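Local coordinates for protein peroxisomal acyl-CoA oxidase 1A (Solanum lycopersicum, PDB 2FON) that probably oxidises acyl-CoA thioesters in peroxisomal fatty-acid beta-oxidation, using the flavin-adenine dinucleotide that it binds, at residues B[576-581]-B[607-612]; B[554-558]-B[571-575]. One frame throughout, in Å; residues are numbered along the deposited sequence.

Helix 567-585 is the element common to both contacts. At 571-575 it packs on the helix before it, 535-558 (contact 2); immediately further on, at 576-581, it packs on the later helix 598-615 (contact 1). The centres of the two contacts are 12 Å apart, and they meet where L611 CD1 lies 4.2 Å from V573 O. Helix 347-380, which carries the FAD-binding R352, touches side chains of both contacts. Contact 1 is the one near the cofactor site: the F581 side chain is about 7 Å from that of R352, and the Y612 side chain about 12 Å from a bound FAD. Contact 2 lies away from the cofactor site.

Contact 1: residues B[576-581]-B[607-612]; sequences GIYSLF and QLRALY
L608 turns CG opposite its own backbone N (chi1 -169°), which carries both methyls across to the 576-581 helix. CD1 settles over the backbone there, 3.6 Å from I577 O and close to F581 N, the two ends of one helical hydrogen bond, and it also touches the CB atoms of L580 and F581. The other methyl, CD2, lies near L580 O and F581 CA.

The I577 and L611 side chains run alongside one another with opposite headings, I577 CG1 being 3.7 Å from L611 CB; L611 CD1 reaches the backbone at G576, 3.7 Å from its C atom. L580 CD1 lies 4.0 Å from the aliphatic CG of Q607.

Y612 swings its ring across to the partner helix by placing CG opposite its carbonyl carbon (chi1 -68°). I577 CD1 comes obliquely to the ring at CD2, and the hydroxyl meets the edge of the F581 ring, OH to CD2 3.8 Å. That hydroxyl is also hydrogen-bonded to N351 OD1 on helix 347-380, which is touched by I577 and F581 too.

With axes 9.6 Å apart and running at 146° to each other, this is buried, apolar, roughly antiparallel helix packing within the helical C-terminal region of an acyl-CoA oxidase.

Contact 2: residues B[554-558]-B[571-575]; sequences YIEKL and LEVLC
Y554 and C575 meet where helices 535-558 and 567-585 pack as a helical hairpin, their axes 10.4 Å apart and nearly antiparallel at 162°. This is part of the C-terminal helical region of the acyl-CoA oxidase fold.

The aromatic interactions centre on the Y554 ring. C575 lies over its face: CB makes a CH-pi contact 3.9 Å from the ring centroid, and SG adds a sulfur-aromatic contact, 28° off the ring normal. With CG opposite the backbone N (chi1 -157°), the tyrosine extends over to the 571-575 helix. F365 of helix 347-380 meets the same ring edge-to-face, so the hairpin is packed on that helix as well.

One polar bond joins the two segments: the Y554 hydroxyl donates a weak hydrogen bond to L571 O, 2.7 Å from OH to O. That carbonyl already accepts the backbone N of C575 in its own helix, so L571 O takes two donors, the tyrosine being the weak one. With an alanine here in place of Y554, C575 would probably lose its aromatic partner and L571 O its second donor, and a gap is likely to open between the helices.

Apolar packing completes the contact. I555 CG1 adds a looser contact with C575 SG, at 4.3 Å. L558 reaches over with both methyls: CD2 lies 3.9 Å from L571 CB, and CD1 touches both C575 CB, at 3.8 Å, and the aliphatic CG of E572.

Contact 1: residues B[576-581]-B[607-612]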
loop_
_atom_site.group_PDB
_atom_site.type_symbol
_atom_site.label_atom_id
_atom_site.label_comp_id
_atom_site.label_asym_id
_atom_site.label_seq_id
_atom_site.Cartn_x
_atom_site.Cartn_y
_atom_site.Cartn_z
ATOM N N GLY B 576 19.703 -4.511 -16.553
ATOM C CA GLY B 576 19.600 -3.231 -17.200
ATOM C C GLY B 576 18.348 -2.573 -16.735
ATOM O O GLY B 576 18.346 -1.378 -16.418
ATOM N N ILE B 577 17.294 -3.379 -16.635
ATOM C CA ILE B 577 15.998 -2.857 -16.340
ATOM C C ILE B 577 16.028 -2.338 -14.952
ATOM O O ILE B 577 15.513 -1.257 -14.659
ATOM C CB ILE B 577 14.918 -3.905 -16.489
ATOM C CG1 ILE B 577 14.587 -4.124 -17.968
ATOM C CG2 ILE B 577 13.635 -3.495 -15.710
ATOM C CD1 ILE B 577 13.433 -5.088 -18.168
ATOM N N TYR B 578 16.627 -3.086 -14.054
ATOM C CA TYR B 578 16.555 -2.610 -12.667
ATOM C C TYR B 578 17.313 -1.285 -12.535
ATOM O O TYR B 578 16.833 -0.337 -11.938
ATOM C CB TYR B 578 17.035 -3.647 -11.685
ATOM C CG TYR B 578 17.154 -3.122 -10.291
ATOM C CD1 TYR B 578 16.072 -3.187 -9.412
ATOM C CD2 TYR B 578 18.371 -2.613 -9.818
ATOM C CE1 TYR B 578 16.188 -2.733 -8.137
ATOM C CE2 TYR B 578 18.501 -2.140 -8.499
ATOM C CZ TYR B 578 17.403 -2.187 -7.675
ATOM O OH TYR B 578 17.474 -1.702 -6.367
ATOM N N SER B 579 18.457 -1.190 -13.169
ATOM C CA SER B 579 19.288 -0.063 -12.894
ATOM C C SER B 579 18.847 1.127 -13.710
ATOM O O SER B 579 18.984 2.281 -13.282
ATOM C CB SER B 579 20.736 -0.420 -13.153
ATOM O OG SER B 579 20.819 -1.147 -14.347
ATOM N N LEU B 580 18.280 0.869 -14.873
ATOM C CA LEU B 580 17.766 1.992 -15.640
ATOM C C LEU B 580 16.406 2.426 -15.176
ATOM O O LEU B 580 16.035 3.581 -15.338
ATOM C CB LEU B 580 17.790 1.701 -17.132
ATOM C CG LEU B 580 19.239 1.435 -17.568
ATOM C CD1 LEU B 580 19.291 1.105 -19.005
ATOM C CD2 LEU B 580 20.188 2.606 -17.236
ATOM N N PHE B 581 15.648 1.538 -14.549
ATOM C CA PHE B 581 14.363 1.988 -13.993
ATOM C C PHE B 581 14.672 2.939 -12.890
ATOM O O PHE B 581 14.020 3.966 -12.755
ATOM C CB PHE B 581 13.506 0.865 -13.407
ATOM C CG PHE B 581 12.271 1.369 -12.722
ATOM C CD1 PHE B 581 12.239 1.534 -11.342
ATOM C CD2 PHE B 581 11.143 1.722 -13.461
ATOM C CE1 PHE B 581 11.062 2.035 -10.691
ATOM C CE2 PHE B 581 9.958 2.181 -12.830
ATOM C CZ PHE B 581 9.923 2.342 -11.445
ATOM N N GLN B 607 16.555 3.225 -23.798
ATOM C CA GLN B 607 17.085 1.891 -23.665
ATOM C C GLN B 607 16.195 1.009 -22.723
ATOM O O GLN B 607 15.924 -0.158 -23.036
ATOM C CB GLN B 607 18.543 1.968 -23.216
ATOM C CG GLN B 607 19.183 0.627 -22.949
ATOM C CD GLN B 607 19.539 -0.097 -24.210
ATOM O OE1 GLN B 607 19.270 -1.282 -24.367
ATOM N NE2 GLN B 607 20.145 0.610 -25.121
ATOM N N LEU B 608 15.739 1.549 -21.586
ATOM C CA LEU B 608 14.685 0.892 -20.806
ATOM C C LEU B 608 13.444 0.521 -21.679
ATOM O O LEU B 608 12.827 -0.524 -21.509
ATOM C CB LEU B 608 14.269 1.784 -19.630
ATOM C CG LEU B 608 13.364 1.327 -18.465
ATOM C CD1 LEU B 608 14.022 0.228 -17.598
ATOM C CD2 LEU B 608 12.975 2.561 -17.588
ATOM N N ARG B 609 13.087 1.363 -22.636
ATOM C CA ARG B 609 11.930 1.048 -23.435
ATOM C C ARG B 609 12.252 -0.182 -24.275
ATOM O O ARG B 609 11.498 -1.150 -24.264
ATOM C CB ARG B 609 11.566 2.226 -24.311
ATOM C CG ARG B 609 10.106 2.364 -24.539
ATOM C CD ARG B 609 9.876 3.414 -25.607
ATOM N NE ARG B 609 10.228 4.712 -25.052
ATOM C CZ ARG B 609 11.163 5.521 -25.532
ATOM N NH1 ARG B 609 11.838 5.194 -26.631
ATOM N NH2 ARG B 609 11.405 6.673 -24.913
ATOM N N ALA B 610 13.392 -0.142 -24.968
ATOM C CA ALA B 610 13.940 -1.289 -25.705
ATOM C C ALA B 610 13.947 -2.553 -24.836
ATOM O O ALA B 610 13.510 -3.621 -25.279
ATOM C CB ALA B 610 15.354 -0.971 -26.221
ATOM N N LEU B 611 14.397 -2.416 -23.587
ATOM C CA LEU B 611 14.546 -3.575 -22.726
ATOM C C LEU B 611 13.198 -4.219 -22.398
ATOM O O LEU B 611 13.064 -5.441 -22.434
ATOM C CB LEU B 611 15.346 -3.245 -21.475
ATOM C CG LEU B 611 16.844 -3.025 -21.670
ATOM C CD1 LEU B 611 17.469 -2.660 -20.335
ATOM C CD2 LEU B 611 17.570 -4.222 -22.301
ATOM N N TYR B 612 12.196 -3.392 -22.108
ATOM C CA TYR B 612 10.844 -3.867 -21.926
ATOM C C TYR B 612 10.421 -4.724 -23.142
ATOM O O TYR B 612 9.924 -5.829 -22.983
ATOM C CB TYR B 612 9.876 -2.688 -21.697
ATOM C CG TYR B 612 9.992 -1.899 -20.399
ATOM C CD1 TYR B 612 9.567 -0.590 -20.351
ATOM C CD2 TYR B 612 10.490 -2.454 -19.233
ATOM C CE1 TYR B 612 9.636 0.181 -19.190
ATOM C CE2 TYR B 612 10.583 -1.693 -18.046
ATOM C CZ TYR B 612 10.151 -0.354 -18.048
ATOM O OH TYR B 612 10.188 0.452 -16.912
#

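Contact 2: residues B[554-558]-B[571-575]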
loop_
_atom_site.group_PDB
_atom_site.type_symbol
_atom_site.label_atom_id
_atom_site.label_comp_id
_atom_site.label_asym_id
_atom_site.label_seq_id
_atom_site.Cartn_x
_atom_site.Cartn_y
_atom_site.Cartn_z
ATOM N N TYR B 554 24.655 -7.156 -8.727
ATOM C CA TYR B 554 24.028 -7.739 -9.877
ATOM C C TYR B 554 25.095 -7.843 -10.991
ATOM O O TYR B 554 25.189 -8.866 -11.709
ATOM C CB TYR B 554 22.805 -6.886 -10.282
ATOM C CG TYR B 554 21.788 -7.660 -11.087
ATOM C CD1 TYR B 554 20.426 -7.566 -10.839
ATOM C CD2 TYR B 554 22.209 -8.512 -12.112
ATOM C CE1 TYR B 554 19.505 -8.301 -11.619
ATOM C CE2 TYR B 554 21.318 -9.231 -12.871
ATOM C CZ TYR B 554 19.985 -9.138 -12.628
ATOM O OH TYR B 554 19.201 -9.903 -13.439
ATOM N N ILE B 555 25.908 -6.793 -11.124
ATOM C CA ILE B 555 26.913 -6.803 -12.158
ATOM C C ILE B 555 27.944 -7.859 -11.805
ATOM O O ILE B 555 28.448 -8.551 -12.700
ATOM C CB ILE B 555 27.568 -5.391 -12.397
ATOM C CG1 ILE B 555 26.520 -4.357 -12.882
ATOM C CG2 ILE B 555 28.765 -5.493 -13.358
ATOM C CD1 ILE B 555 27.046 -2.919 -12.961
ATOM N N GLU B 556 28.238 -8.006 -10.516
ATOM C CA GLU B 556 29.271 -8.938 -10.085
ATOM C C GLU B 556 28.861 -10.373 -10.380
ATOM O O GLU B 556 29.676 -11.218 -10.793
ATOM C CB GLU B 556 29.544 -8.769 -8.608
ATOM C CG GLU B 556 30.686 -7.831 -8.294
ATOM C CD GLU B 556 31.117 -7.883 -6.814
ATOM O OE1 GLU B 556 30.750 -8.843 -6.061
ATOM O OE2 GLU B 556 31.833 -6.937 -6.401
ATOM N N LYS B 557 27.566 -10.617 -10.151
ATOM C CA LYS B 557 26.886 -11.875 -10.441
ATOM C C LYS B 557 26.996 -12.250 -11.943
ATOM O O LYS B 557 27.273 -13.411 -12.295
ATOM C CB LYS B 557 25.449 -11.726 -10.003
ATOM C CG LYS B 557 24.571 -12.903 -10.244
ATOM C CD LYS B 557 25.183 -14.174 -9.717
ATOM C CE LYS B 557 24.336 -15.350 -10.113
ATOM N NZ LYS B 557 24.664 -16.450 -9.200
ATOM N N LEU B 558 26.848 -11.256 -12.813
ATOM C CA LEU B 558 26.927 -11.502 -14.247
ATOM C C LEU B 558 28.289 -11.964 -14.757
ATOM O O LEU B 558 28.357 -12.536 -15.846
ATOM C CB LEU B 558 26.361 -10.330 -15.052
ATOM C CG LEU B 558 24.855 -10.028 -14.748
ATOM C CD1 LEU B 558 24.280 -8.967 -15.691
ATOM C CD2 LEU B 558 23.910 -11.260 -14.698
ATOM N N LEU B 571 19.285 -12.533 -17.911
ATOM C CA LEU B 571 19.604 -11.953 -16.605
ATOM C C LEU B 571 20.249 -10.617 -16.779
ATOM O O LEU B 571 20.026 -9.741 -15.953
ATOM C CB LEU B 571 20.492 -12.853 -15.740
ATOM C CG LEU B 571 19.790 -14.045 -15.084
ATOM C CD1 LEU B 571 20.775 -14.892 -14.309
ATOM C CD2 LEU B 571 18.691 -13.528 -14.210
ATOM N N GLU B 572 21.004 -10.457 -17.868
ATOM C CA GLU B 572 21.482 -9.138 -18.279
ATOM C C GLU B 572 20.355 -8.164 -18.577
ATOM O O GLU B 572 20.360 -7.030 -18.111
ATOM C CB GLU B 572 22.385 -9.251 -19.472
ATOM C CG GLU B 572 23.818 -9.308 -19.062
ATOM C CD GLU B 572 24.629 -10.324 -19.876
ATOM O OE1 GLU B 572 24.716 -10.172 -21.135
ATOM O OE2 GLU B 572 25.190 -11.265 -19.251
ATOM N N VAL B 573 19.383 -8.614 -19.352
ATOM C CA VAL B 573 18.219 -7.815 -19.591
ATOM C C VAL B 573 17.639 -7.343 -18.224
ATOM O O VAL B 573 17.274 -6.149 -18.050
ATOM C CB VAL B 573 17.180 -8.615 -20.401
ATOM C CG1 VAL B 573 15.830 -7.976 -20.311
ATOM C CG2 VAL B 573 17.577 -8.738 -21.822
ATOM N N LEU B 574 17.571 -8.263 -17.247
ATOM C CA LEU B 574 16.993 -7.904 -15.952
ATOM C C LEU B 574 17.857 -6.894 -15.222
ATOM O O LEU B 574 17.375 -5.987 -14.567
ATOM C CB LEU B 574 16.690 -9.138 -15.110
ATOM C CG LEU B 574 15.417 -9.866 -15.577
ATOM C CD1 LEU B 574 15.175 -11.178 -14.835
ATOM C CD2 LEU B 574 14.219 -8.960 -15.492
ATOM N N CYS B 575 19.153 -7.016 -15.399
ATOM C CA CYS B 575 20.073 -6.076 -14.785
ATOM C C CYS B 575 19.828 -4.652 -15.234
ATOM O O CYS B 575 19.756 -3.730 -14.412
ATOM C CB CYS B 575 21.516 -6.419 -15.116
ATOM S SG CYS B 575 22.506 -5.512 -13.974
#